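Local structure of putative cobalamin synthesis related protein (Corynebacterium diphtheriae, 2NPN) at residues A[61-65]-A[90-94]; A[144-149]-A[243-247]. The protein probably serves cobalamin biosynthesis as a deacetylating precorrin-6A synthase of the CobF type, and binds the methyl donor S-adenosylmethionine. All coordinates share one frame; numbering follows the deposited sequence. Where two conformers were deposited one is given.

Contact 1: residues A[61-65]-A[90-94]; sequences IYAVT and LLAST
Tyr62 lays the face of its ring against the methyl group of Thr94, and this contact shows how an aromatic side chain can help span the 11.2 Å between the axes of a strand and a helix. Thr94 CG2 stands 3.8 Å from the centroid of the Tyr62 ring and only 7° off its normal, a CH-pi contact almost straight over the centre. The ring gets there because CG of Tyr62 lies anti to the backbone N (chi1 -176°), which carries the phenol out from the sheet toward the helix. At the ring edge the hydroxyl is closely packed against the branch point of a leucine, Tyr62 OH lying 3.1 Å from Leu90 CG. Thr94 is itself pinned to the helix one turn back, where its OG1 donates to Leu90 O at 2.8 Å while its own backbone N bonds the same oxygen from the opposite face of the carbonyl plane. The OG1 bond helps fix the rotation of the side chain, with CG2 turned to the ring; the backbone N bond is the ordinary helical one.

On the buried side, at Val64 and Leu91, the contacts are longer and apolar. Val64 CG2 meets Leu91 CD2 at 4.0 Å, and Val64 CG1 reaches Leu90 CD2 only at 4.3 Å; Leu91 continues inward onto Val33 and Leu35 of the neighbouring strand and onto helix 119-130. The solvent side lies at Tyr62 and Leu90, both partly exposed, whereas Val64, Leu91 and Thr94 are buried. Strand 61-64 is the outermost of a parallel sheet, and helix 78-98 runs back against it at 167° before strand 104-109: the strand-to-helix half of a beta-alpha-beta crossover in the alpha/beta N-terminal domain of a tetrapyrrole methylase.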
# COMPACT_ATOMS: atom_id res chain seq x y z
N ILE A 61 -8.90 -9.62 13.83
CA ILE A 61 -7.98 -9.65 12.70
C ILE A 61 -6.91 -10.68 13.00
O ILE A 61 -6.23 -10.59 14.06
CB ILE A 61 -7.31 -8.29 12.48
CG1 ILE A 61 -8.35 -7.20 12.17
CG2 ILE A 61 -6.24 -8.41 11.39
CD1 ILE A 61 -7.75 -5.75 12.18
N TYR A 62 -6.77 -11.65 12.10
CA TYR A 62 -5.68 -12.64 12.11
C TYR A 62 -4.49 -12.08 11.32
O TYR A 62 -4.47 -12.13 10.09
CB TYR A 62 -6.17 -13.96 11.50
CG TYR A 62 -5.20 -15.12 11.54
CD1 TYR A 62 -4.97 -15.83 12.71
CD2 TYR A 62 -4.53 -15.53 10.37
CE1 TYR A 62 -4.09 -16.92 12.75
CE2 TYR A 62 -3.63 -16.60 10.40
CZ TYR A 62 -3.42 -17.29 11.59
OH TYR A 62 -2.54 -18.36 11.61
N ALA A 63 -3.52 -11.50 12.03
CA ALA A 63 -2.39 -10.85 11.38
C ALA A 63 -1.23 -11.84 11.29
O ALA A 63 -0.77 -12.37 12.31
CB ALA A 63 -1.96 -9.59 12.13
N VAL A 64 -0.81 -12.14 10.06
CA VAL A 64 0.30 -13.06 9.82
C VAL A 64 1.57 -12.27 9.55
O VAL A 64 1.61 -11.47 8.60
CB VAL A 64 0.00 -13.98 8.63
CG1 VAL A 64 1.17 -14.97 8.41
CG2 VAL A 64 -1.29 -14.71 8.86
N THR A 65 2.59 -12.52 10.37
CA THR A 65 3.87 -11.82 10.29
C THR A 65 5.00 -12.83 10.03
O THR A 65 4.86 -14.02 10.31
CB THR A 65 4.17 -10.98 11.58
OG1 THR A 65 2.93 -10.54 12.16
CG2 THR A 65 5.03 -9.76 11.25
N LEU A 90 -0.75 -22.61 7.11
CA LEU A 90 -1.35 -21.79 8.19
C LEU A 90 -2.60 -21.05 7.71
O LEU A 90 -3.65 -21.03 8.35
CB LEU A 90 -0.32 -20.75 8.61
CG LEU A 90 -0.46 -19.89 9.86
CD1 LEU A 90 -0.51 -20.76 11.12
CD2 LEU A 90 0.74 -18.94 9.95
N LEU A 91 -2.47 -20.41 6.56
CA LEU A 91 -3.57 -19.63 5.98
C LEU A 91 -4.74 -20.54 5.60
O LEU A 91 -5.89 -20.24 5.90
CB LEU A 91 -3.13 -18.82 4.76
CG LEU A 91 -2.26 -17.58 4.99
CD1 LEU A 91 -1.76 -17.03 3.66
CD2 LEU A 91 -3.04 -16.53 5.75
N ALA A 92 -4.44 -21.66 4.96
CA ALA A 92 -5.51 -22.56 4.52
C ALA A 92 -6.23 -23.16 5.70
O ALA A 92 -7.46 -23.21 5.70
CB ALA A 92 -4.96 -23.63 3.60
N SER A 93 -5.48 -23.58 6.72
CA SER A 93 -6.07 -24.16 7.92
C SER A 93 -6.93 -23.14 8.65
O SER A 93 -8.03 -23.46 9.10
CB SER A 93 -4.97 -24.68 8.86
OG SER A 93 -4.15 -25.62 8.19
N THR A 94 -6.43 -21.91 8.75
CA THR A 94 -7.14 -20.85 9.45
C THR A 94 -8.47 -20.55 8.75
O THR A 94 -9.51 -20.39 9.40
CB THR A 94 -6.29 -19.58 9.57
OG1 THR A 94 -5.14 -19.86 10.38
CG2 THR A 94 -7.05 -18.47 10.25

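Contact 2: residues A[144-149]-A[243-247]; sequences AVQVLT and DTYLL. With SAM (S-adenosylmethionine), chain C.
Helix 144-149 crosses strand 243-247 at -62°, with 8.5 Å between the axes, and comes nearest at Val145 and Thr244, whose CA atoms are 6.8 Å apart. At this end both segments hold S-adenosylmethionine. Ala144 N donates to the carboxylate O of the cofactor in an almost straight bond (2.9 Å, 175°), and its position in the first turn of the helix probably favours the negative group. The methyl of Ala144 sits over a face of the adenine, CB being 3.5 Å from both C4 and N9. Thr244 approaches from the same side: its OG1 donates to adenine N3 at 2.8 Å, tilted out of the purine plane. The first torsion of Thr244 separates two tasks, aiming OG1 at the ligand while CG2, anti to the backbone N, faces Val145 and Leu148.

Such a grip on a folded cofactor belongs to the cleft between the two alpha/beta domains of the tetrapyrrole methylases, where backbone groups do much of the binding. Asp243 follows the rule, its carbonyl O accepting from the ribose O2' at 2.8 Å; its CB is directed away from the helix, and the carboxylate forms a salt bridge with Lys231 and accepts a hydrogen bond from Trp204.

Farther from the ligand, van der Waals contacts take over, partly against the strand backbone. Leu148 rides along it, CD1 lying 3.5 Å from Thr244 O and CD2 4.1 Å from Leu246 CB. Thr149 CG2 extends this layer to Leu246 CD1, and Val145 packs beyond the strand onto Val183 and Met185 of strand 181-185.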
# COMPACT_ATOMS: atom_id res chain seq x y z
N ALA A 144 -1.89 5.36 -2.16
CA ALA A 144 -1.08 6.46 -1.65
C ALA A 144 -0.87 7.54 -2.73
O ALA A 144 -0.81 8.74 -2.46
CB ALA A 144 0.27 5.91 -1.14
N VAL A 145 -0.73 7.10 -3.98
CA VAL A 145 -0.58 8.04 -5.12
C VAL A 145 -1.78 8.98 -5.22
O VAL A 145 -1.64 10.19 -5.45
CB VAL A 145 -0.43 7.26 -6.46
CG1 VAL A 145 -0.26 8.21 -7.63
CG2 VAL A 145 0.73 6.25 -6.39
N GLN A 146 -2.97 8.41 -5.11
CA GLN A 146 -4.19 9.25 -5.19
C GLN A 146 -4.30 10.20 -4.03
O GLN A 146 -4.81 11.33 -4.17
CB GLN A 146 -5.41 8.33 -5.26
CG GLN A 146 -5.57 7.67 -6.58
CD GLN A 146 -6.63 6.57 -6.48
OE1 GLN A 146 -7.77 6.77 -6.91
NE2 GLN A 146 -6.27 5.44 -5.93
N VAL A 147 -3.86 9.77 -2.84
CA VAL A 147 -3.87 10.68 -1.67
C VAL A 147 -2.82 11.79 -1.88
O VAL A 147 -3.10 12.93 -1.57
CB VAL A 147 -3.69 9.93 -0.34
CG1 VAL A 147 -3.79 10.91 0.80
CG2 VAL A 147 -4.80 8.84 -0.19
N LEU A 148 -1.65 11.47 -2.41
CA LEU A 148 -0.63 12.49 -2.66
C LEU A 148 -1.19 13.59 -3.58
O LEU A 148 -1.08 14.80 -3.32
CB LEU A 148 0.61 11.86 -3.31
CG LEU A 148 1.69 12.90 -3.66
CD1 LEU A 148 2.54 13.32 -2.45
CD2 LEU A 148 2.63 12.34 -4.75
N THR A 149 -1.78 13.17 -4.71
CA THR A 149 -2.23 14.16 -5.70
C THR A 149 -3.43 14.91 -5.12
O THR A 149 -3.57 16.12 -5.35
CB THR A 149 -2.52 13.52 -7.05
OG1 THR A 149 -3.41 12.42 -6.89
CG2 THR A 149 -1.21 13.03 -7.66
N ASP A 243 6.99 7.38 2.28
CA ASP A 243 6.77 8.56 1.47
C ASP A 243 6.42 8.17 0.04
O ASP A 243 6.80 7.07 -0.45
CB ASP A 243 7.95 9.57 1.48
CG ASP A 243 9.29 9.01 0.88
OD1 ASP A 243 9.46 7.77 0.79
OD2 ASP A 243 10.23 9.81 0.56
N THR A 244 5.76 9.10 -0.66
CA THR A 244 5.47 8.94 -2.09
C THR A 244 5.69 10.34 -2.66
O THR A 244 5.42 11.35 -1.99
CB THR A 244 3.99 8.48 -2.33
OG1 THR A 244 3.74 7.21 -1.69
CG2 THR A 244 3.66 8.28 -3.83
N TYR A 245 6.21 10.41 -3.88
CA TYR A 245 6.43 11.73 -4.47
C TYR A 245 6.23 11.66 -5.98
O TYR A 245 6.32 10.61 -6.58
CB TYR A 245 7.78 12.31 -4.08
CG TYR A 245 9.01 11.47 -4.36
CD1 TYR A 245 9.79 11.69 -5.50
CD2 TYR A 245 9.48 10.51 -3.44
CE1 TYR A 245 10.96 10.94 -5.76
CE2 TYR A 245 10.63 9.80 -3.70
CZ TYR A 245 11.38 10.02 -4.86
OH TYR A 245 12.58 9.31 -5.06
N LEU A 246 5.99 12.84 -6.57
CA LEU A 246 5.79 12.98 -8.00
C LEU A 246 6.83 13.99 -8.48
O LEU A 246 6.97 15.04 -7.86
CB LEU A 246 4.37 13.49 -8.33
CG LEU A 246 4.00 13.48 -9.80
CD1 LEU A 246 2.42 13.29 -9.94
CD2 LEU A 246 4.50 14.69 -10.52
N LEU A 247 7.61 13.62 -9.49
CA LEU A 247 8.60 14.51 -10.13
C LEU A 247 8.06 14.86 -11.49
O LEU A 247 7.54 14.03 -12.22
CB LEU A 247 9.92 13.76 -10.31
CG LEU A 247 10.64 13.30 -9.03
CD1 LEU A 247 11.99 12.55 -9.40
CD2 LEU A 247 10.87 14.40 -8.10
N SAM C . -0.94 -1.00 -2.18
CA SAM C . -0.39 0.30 -1.68
C SAM C . -1.10 1.48 -2.31
O SAM C . -0.77 2.65 -1.97
OXT SAM C . -2.04 1.28 -3.11
CB SAM C . 1.13 0.38 -1.91
CG SAM C . 1.94 -0.62 -1.08
SD SAM C . 3.75 -0.49 -1.23
CE SAM C . 4.15 -1.93 -0.20
C5' SAM C . 4.32 0.73 0.00
C4' SAM C . 4.67 2.11 -0.59
O4' SAM C . 3.50 2.83 -0.78
C3' SAM C . 5.51 3.01 0.31
O3' SAM C . 6.89 2.73 0.22
C2' SAM C . 5.18 4.40 -0.17
O2' SAM C . 5.81 4.64 -1.41
C1' SAM C . 3.69 4.19 -0.40
N9 SAM C . 2.87 4.53 0.78
C8 SAM C . 1.96 3.68 1.39
N7 SAM C . 1.32 4.31 2.38
C5 SAM C . 1.77 5.60 2.38
C6 SAM C . 1.43 6.72 3.13
N6 SAM C . 0.48 6.67 4.10
N1 SAM C . 2.08 7.92 2.88
C2 SAM C . 3.00 8.01 1.85
N3 SAM C . 3.34 6.91 1.10
C4 SAM C . 2.72 5.73 1.34

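How the contacts relate
Contact 1 and contact 2 have no helix, strand or sheet in common. They lie on opposite sides of the chain's centre, their centres 31 Å apart and their nearest atoms about 19 Å. Contact 1 closes in sequence before contact 2 opens, which pairs 144-149 with the C-terminal strand 243-249. Contact 1 lies at the outer border of the parallel sheet, away from the annotated sites, where helix 78-98 packs on the edge strand. Contact 2 sits at the cofactor, joining the helix that follows strand 134-139, the other border of that sheet, to the middle strand of the mixed sheet. Contact 1 thus stays within one domain; contact 2 joins sequence-distant parts beside the cofactor cleft.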